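Local atomic coordinates of N-acetylmuramoyl-L-alanine amidase (Mycolicibacterium smegmatis, PDB entry 7AGM), a protein that probably hydrolyses, with a bound zinc ion, the amide bond between N-acetylmuramic acid and L-alanine in peptidoglycan, as an N-acetylmuramoyl-L-alanine amidase. Residues A[118-123]-A[140-145]; A[189-194]-A[202-207]. One frame throughout, in Å; residues are numbered along the deposited sequence.

Contact 1: A[118-123]-A[140-145]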
loop_
_atom_site.group_PDB
_atom_site.type_symbol
_atom_site.label_atom_id
_atom_site.label_comp_id
_atom_site.label_asym_id
_atom_site.label_seq_id
_atom_site.Cartn_x
_atom_site.Cartn_y
_atom_site.Cartn_z
ATOM N N PHE A 118 7.541 -9.704 1.368
ATOM C CA PHE A 118 6.434 -8.848 0.946
ATOM C C PHE A 118 5.243 -9.665 0.447
ATOM O O PHE A 118 5.377 -10.806 -0.008
ATOM C CB PHE A 118 6.878 -7.885 -0.169
ATOM C CG PHE A 118 7.048 -8.553 -1.514
ATOM C CD1 PHE A 118 5.957 -8.734 -2.365
ATOM C CD2 PHE A 118 8.291 -9.018 -1.923
ATOM C CE1 PHE A 118 6.107 -9.371 -3.590
ATOM C CE2 PHE A 118 8.446 -9.655 -3.153
ATOM C CZ PHE A 118 7.344 -9.827 -3.988
ATOM N N HIS A 119 4.064 -9.050 0.497
ATOM C CA HIS A 119 2.944 -9.557 -0.284
ATOM C C HIS A 119 2.105 -8.399 -0.805
ATOM O O HIS A 119 2.011 -7.339 -0.174
ATOM C CB HIS A 119 2.147 -10.700 0.407
ATOM C CG HIS A 119 1.475 -10.324 1.694
ATOM N ND1 HIS A 119 2.171 -9.976 2.834
ATOM C CD2 HIS A 119 0.165 -10.315 2.041
ATOM C CE1 HIS A 119 1.317 -9.731 3.813
ATOM N NE2 HIS A 119 0.092 -9.932 3.359
ATOM N N VAL A 120 1.545 -8.602 -1.999
ATOM C CA VAL A 120 0.763 -7.594 -2.707
ATOM C C VAL A 120 -0.684 -8.059 -2.715
ATOM O O VAL A 120 -0.999 -9.122 -3.266
ATOM C CB VAL A 120 1.272 -7.353 -4.137
ATOM C CG1 VAL A 120 0.417 -6.281 -4.837
ATOM C CG2 VAL A 120 2.746 -6.943 -4.123
ATOM N N LEU A 121 -1.555 -7.264 -2.099
ATOM C CA LEU A 121 -2.973 -7.577 -1.981
ATOM C C LEU A 121 -3.759 -6.891 -3.088
ATOM O O LEU A 121 -3.469 -5.752 -3.468
ATOM C CB LEU A 121 -3.530 -7.112 -0.635
ATOM C CG LEU A 121 -3.087 -7.809 0.658
ATOM C CD1 LEU A 121 -1.590 -7.651 0.960
ATOM C CD2 LEU A 121 -3.930 -7.290 1.815
ATOM N N TYR A 122 -4.782 -7.583 -3.584
ATOM C CA TYR A 122 -5.681 -6.992 -4.562
ATOM C C TYR A 122 -7.083 -7.539 -4.337
ATOM O O TYR A 122 -7.260 -8.655 -3.840
ATOM C CB TYR A 122 -5.199 -7.232 -5.998
ATOM C CG TYR A 122 -5.074 -8.688 -6.389
ATOM C CD1 TYR A 122 -3.945 -9.428 -6.053
ATOM C CD2 TYR A 122 -6.088 -9.326 -7.112
ATOM C CE1 TYR A 122 -3.835 -10.767 -6.421
ATOM C CE2 TYR A 122 -5.985 -10.646 -7.486
ATOM C CZ TYR A 122 -4.863 -11.369 -7.140
ATOM O OH TYR A 122 -4.802 -12.689 -7.531
ATOM N N SER A 123 -8.079 -6.740 -4.708
ATOM C CA SER A 123 -9.469 -7.109 -4.475
ATOM C C SER A 123 -9.855 -8.341 -5.279
ATOM O O SER A 123 -9.701 -8.379 -6.503
ATOM C CB SER A 123 -10.392 -5.952 -4.853
ATOM O OG SER A 123 -11.739 -6.307 -4.573
ATOM N N LYS A 140 0.547 -8.007 -10.382
ATOM C CA LYS A 140 1.624 -8.836 -10.912
ATOM C C LYS A 140 2.872 -8.009 -11.207
ATOM O O LYS A 140 3.987 -8.430 -10.882
ATOM C CB LYS A 140 1.144 -9.579 -12.159
ATOM C CG LYS A 140 -0.017 -10.529 -11.897
ATOM C CD LYS A 140 -0.414 -11.293 -13.152
ATOM C CE LYS A 140 -1.545 -12.265 -12.863
ATOM N NZ LYS A 140 -1.924 -13.059 -14.063
ATOM N N VAL A 141 2.708 -6.831 -11.822
ATOM C CA VAL A 141 3.864 -5.980 -12.098
ATOM C C VAL A 141 4.539 -5.566 -10.794
ATOM O O VAL A 141 5.775 -5.584 -10.674
ATOM C CB VAL A 141 3.434 -4.749 -12.921
ATOM C CG1 VAL A 141 4.604 -3.792 -13.093
ATOM C CG2 VAL A 141 2.854 -5.158 -14.285
ATOM N N MET A 142 3.738 -5.193 -9.796
ATOM C CA MET A 142 4.293 -4.778 -8.510
ATOM C C MET A 142 5.033 -5.928 -7.835
ATOM O O MET A 142 6.164 -5.766 -7.358
ATOM C CB MET A 142 3.170 -4.264 -7.613
ATOM C CG MET A 142 3.650 -3.792 -6.241
ATOM S SD MET A 142 4.703 -2.327 -6.299
ATOM C CE MET A 142 3.483 -1.051 -6.607
ATOM N N ARG A 143 4.409 -7.111 -7.799
ATOM C CA ARG A 143 5.065 -8.300 -7.253
ATOM C C ARG A 143 6.390 -8.581 -7.959
ATOM O O ARG A 143 7.414 -8.857 -7.310
ATOM C CB ARG A 143 4.125 -9.491 -7.410
ATOM C CG ARG A 143 4.645 -10.792 -6.821
ATOM C CD ARG A 143 4.633 -11.911 -7.847
ATOM N NE ARG A 143 5.827 -11.878 -8.681
ATOM C CZ ARG A 143 6.976 -12.482 -8.370
ATOM N NH1 ARG A 143 7.089 -13.176 -7.240
ATOM N NH2 ARG A 143 8.014 -12.393 -9.192
ATOM N N ASP A 144 6.399 -8.482 -9.294
ATOM C CA ASP A 144 7.611 -8.769 -10.052
ATOM C C ASP A 144 8.720 -7.774 -9.723
ATOM O O ASP A 144 9.893 -8.153 -9.610
ATOM C CB ASP A 144 7.312 -8.769 -11.554
ATOM C CG ASP A 144 6.597 -10.025 -12.016
ATOM O OD1 ASP A 144 6.441 -10.971 -11.217
ATOM O OD2 ASP A 144 6.185 -10.056 -13.193
ATOM N N GLN A 145 8.373 -6.497 -9.549
ATOM C CA GLN A 145 9.408 -5.498 -9.300
ATOM C C GLN A 145 9.936 -5.563 -7.873
ATOM O O GLN A 145 11.127 -5.325 -7.650
ATOM C CB GLN A 145 8.919 -4.090 -9.660
ATOM C CG GLN A 145 8.803 -3.861 -11.152
ATOM C CD GLN A 145 10.072 -4.262 -11.888
ATOM O OE1 GLN A 145 11.164 -3.780 -11.568
ATOM N NE2 GLN A 145 9.940 -5.155 -12.872
#
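F118 and V120 meet one side of helix 134-148, where R143 and M142 receive them. R143 can be followed outward from CB. Its CB lies 4.4 Å from CG2 of V120, a loose touch. CG stands anti to the backbone N (chi1 -177°), a torsion that sets this methylene against F118: it lies in the plane of the phenyl ring, at its edge, with F118 CE1 3.8 Å from R143 CG. From there the chain bends at chi2 and chi3, and the guanidinium swings away from the ring to a plane 55° from it. NE and NH2 grip D144 side-on, both on the single oxygen OD1, which is met on its anti side but from somewhat out of the carboxylate plane; R143 NE to D144 OD1 measures 2.8 Å. NH1 goes to the carbonyl oxygen of G160, so the charged tip is held by its own helix and by a loop next to strand 162-165.

The phenyl ring also reaches the helix backbone, its CZ lying 3.5 Å from the carbonyl oxygen of R143 in an oblique approach. Two residues on, within the strand, V120 puts CG2 against the helix, 3.9 Å from M142 CG and 4.0 Å from the backbone N of R143. The thioether end of M142 leads away from the strand, and its side chain touches V181 of strand 178-185. L146 and A147 of the same helix also touch F118, and L146 touches V120.

This is an α/β layer contact: the helix packs on the mixed sheet of the amidase fold at strand 119-123. No hydrogen bond or salt bridge spans the two segments. The implication is a joint made by van der Waals contact, in which arginine offers CG and its backbone while its charge is probably offset by D144, with NH1 held by G160 O.

Contact 2: A[189-194]-A[202-207]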
loop_
_atom_site.group_PDB
_atom_site.type_symbol
_atom_site.label_atom_id
_atom_site.label_comp_id
_atom_site.label_asym_id
_atom_site.label_seq_id
_atom_site.Cartn_x
_atom_site.Cartn_y
_atom_site.Cartn_z
ATOM N N PRO A 189 13.118 -10.210 12.416
ATOM C CA PRO A 189 14.340 -9.414 12.647
ATOM C C PRO A 189 14.911 -8.737 11.409
ATOM O O PRO A 189 15.448 -7.624 11.523
ATOM C CB PRO A 189 15.317 -10.429 13.258
ATOM C CG PRO A 189 14.440 -11.440 13.919
ATOM C CD PRO A 189 13.200 -11.544 13.035
ATOM N N VAL A 190 14.841 -9.372 10.235
ATOM C CA VAL A 190 15.391 -8.745 9.034
ATOM C C VAL A 190 14.498 -7.597 8.576
ATOM O O VAL A 190 14.962 -6.466 8.372
ATOM C CB VAL A 190 15.590 -9.771 7.903
ATOM C CG1 VAL A 190 16.193 -9.081 6.692
ATOM C CG2 VAL A 190 16.456 -10.945 8.358
ATOM N N ASP A 191 13.202 -7.870 8.395
ATOM C CA ASP A 191 12.308 -6.834 7.885
ATOM C C ASP A 191 12.242 -5.648 8.841
ATOM O O ASP A 191 12.260 -4.490 8.405
ATOM C CB ASP A 191 10.901 -7.394 7.639
ATOM C CG ASP A 191 10.821 -8.338 6.444
ATOM O OD1 ASP A 191 11.798 -8.473 5.681
ATOM O OD2 ASP A 191 9.739 -8.934 6.271
ATOM N N SER A 192 12.149 -5.911 10.149
ATOM C CA SER A 192 12.106 -4.806 11.101
ATOM C C SER A 192 13.370 -3.955 11.036
ATOM O O SER A 192 13.287 -2.722 11.078
ATOM C CB SER A 192 11.847 -5.312 12.520
ATOM O OG SER A 192 12.909 -6.116 12.980
ATOM N N ALA A 193 14.548 -4.583 10.931
ATOM C CA ALA A 193 15.780 -3.803 10.813
ATOM C C ALA A 193 15.784 -2.957 9.550
ATOM O O ALA A 193 16.200 -1.794 9.579
ATOM C CB ALA A 193 17.008 -4.709 10.851
ATOM N N LEU A 194 15.318 -3.516 8.428
ATOM C CA LEU A 194 15.209 -2.728 7.201
ATOM C C LEU A 194 14.254 -1.557 7.386
ATOM O O LEU A 194 14.551 -0.427 6.982
ATOM C CB LEU A 194 14.721 -3.609 6.052
ATOM C CG LEU A 194 15.751 -4.523 5.398
ATOM C CD1 LEU A 194 15.036 -5.528 4.486
ATOM C CD2 LEU A 194 16.784 -3.721 4.607
ATOM N N GLN A 202 14.189 3.538 1.850
ATOM C CA GLN A 202 14.469 3.912 0.466
ATOM C C GLN A 202 14.487 2.689 -0.443
ATOM O O GLN A 202 14.039 2.758 -1.594
ATOM C CB GLN A 202 15.802 4.661 0.381
ATOM C CG GLN A 202 16.053 5.296 -0.980
ATOM C CD GLN A 202 15.067 6.406 -1.289
ATOM O OE1 GLN A 202 14.809 7.273 -0.451
ATOM N NE2 GLN A 202 14.502 6.383 -2.497
ATOM N N LYS A 203 14.998 1.561 0.064
ATOM C CA LYS A 203 15.021 0.315 -0.698
ATOM C C LYS A 203 13.606 -0.127 -1.050
ATOM O O LYS A 203 13.309 -0.448 -2.210
ATOM C CB LYS A 203 15.745 -0.749 0.134
ATOM C CG LYS A 203 15.846 -2.148 -0.466
ATOM C CD LYS A 203 16.291 -3.140 0.617
ATOM C CE LYS A 203 16.413 -4.564 0.104
ATOM N NZ LYS A 203 17.433 -4.660 -0.972
ATOM N N TYR A 204 12.710 -0.135 -0.060
ATOM C CA TYR A 204 11.312 -0.449 -0.345
ATOM C C TYR A 204 10.709 0.552 -1.323
ATOM O O TYR A 204 9.989 0.172 -2.254
ATOM C CB TYR A 204 10.497 -0.459 0.949
ATOM C CG TYR A 204 10.733 -1.651 1.851
ATOM C CD1 TYR A 204 10.433 -2.947 1.426
ATOM C CD2 TYR A 204 11.230 -1.480 3.138
ATOM C CE1 TYR A 204 10.636 -4.042 2.261
ATOM C CE2 TYR A 204 11.434 -2.550 3.973
ATOM C CZ TYR A 204 11.146 -3.834 3.537
ATOM O OH TYR A 204 11.350 -4.892 4.400
ATOM N N ALA A 205 10.975 1.842 -1.113
ATOM C CA ALA A 205 10.397 2.864 -1.982
ATOM C C ALA A 205 10.853 2.701 -3.424
ATOM O O ALA A 205 10.036 2.791 -4.350
ATOM C CB ALA A 205 10.744 4.265 -1.466
ATOM N N ASP A 206 12.150 2.439 -3.636
ATOM C CA ASP A 206 12.670 2.292 -4.993
ATOM C C ASP A 206 11.979 1.145 -5.717
ATOM O O ASP A 206 11.661 1.253 -6.905
ATOM C CB ASP A 206 14.179 2.036 -4.959
ATOM C CG ASP A 206 14.984 3.253 -4.553
ATOM O OD1 ASP A 206 14.460 4.382 -4.590
ATOM O OD2 ASP A 206 16.168 3.067 -4.211
ATOM N N ALA A 207 11.750 0.034 -5.014
ATOM C CA ALA A 207 11.084 -1.112 -5.627
ATOM C C ALA A 207 9.624 -0.802 -5.932
ATOM O O ALA A 207 9.109 -1.165 -6.999
ATOM C CB ALA A 207 11.190 -2.315 -4.689
HETATM O O HOH W 1 10.537 -7.338 3.364
#
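L194 and Y204 make the close part of this contact, across two helices whose short axes run at 91° to one another and approach to 11.8 Å. The gap is bridged largely by the tyrosine. Y204 extends its ring from helix 198-219, its CG anti to the carbonyl carbon (chi1 -73°), and the phenol end reaches L194, whose CB meets the ring obliquely. There L194 CD1 sits 3.7 Å from Y204 OH, while L194 CB is 4.0 Å from Y204 CE2; the two side chains cross at about a right angle. F55 of helix 52-69 also meets the ring, with planes nearly perpendicular, and T59 adds a further touch, so the tyrosine contacts helix 52-69 as well as L194.

At the tip, the hydroxyl and D191 do not bond directly: D191 OD1 is 3.8 Å from Y204 OH. A water lies in the ring plane at the edge and joins them, 2.8 Å from Y204 OH, with a weak bond given to D191 OD1. The carboxylate has stronger partners, with OD1 in a salt bridge to R116 and OD2 accepting from the backbone N of N185 and of G117.

The other side is slack. K203 passes L194 with a single methylene contact, K203 CD to L194 CD2 at 4.1 Å, and both residues are partly exposed, so the aliphatic stem does the covering there. The chemistry therefore implies a mixed contact between successive helices: leucine carbon against the ring and hydroxyl of a tyrosine, with that hydroxyl linked through water to a buried aspartate that is already well occupied.

In the fold
Contact 1 is the deeper of the two: it sets helix 134-148 on strand 119-123, joining helix layer to sheet. Contact 2 lies nearer the surface and joins two helices consecutive in the chain, 189-196 and 198-219. They hold different elements, yet the pairs are neighbours, since Q145 CB of contact 1 packs 4.0 Å from A207 O of contact 2. Their chemistry follows their place. The strand-helix joint has no bond across it, ring and methyl meeting methylenes and helix backbone, with R143 bound to D144 and G160; the helix corner admits a bridging water and a buried carboxylate. Neither touches the zinc, about 13 Å from the side chains of F118 and D191.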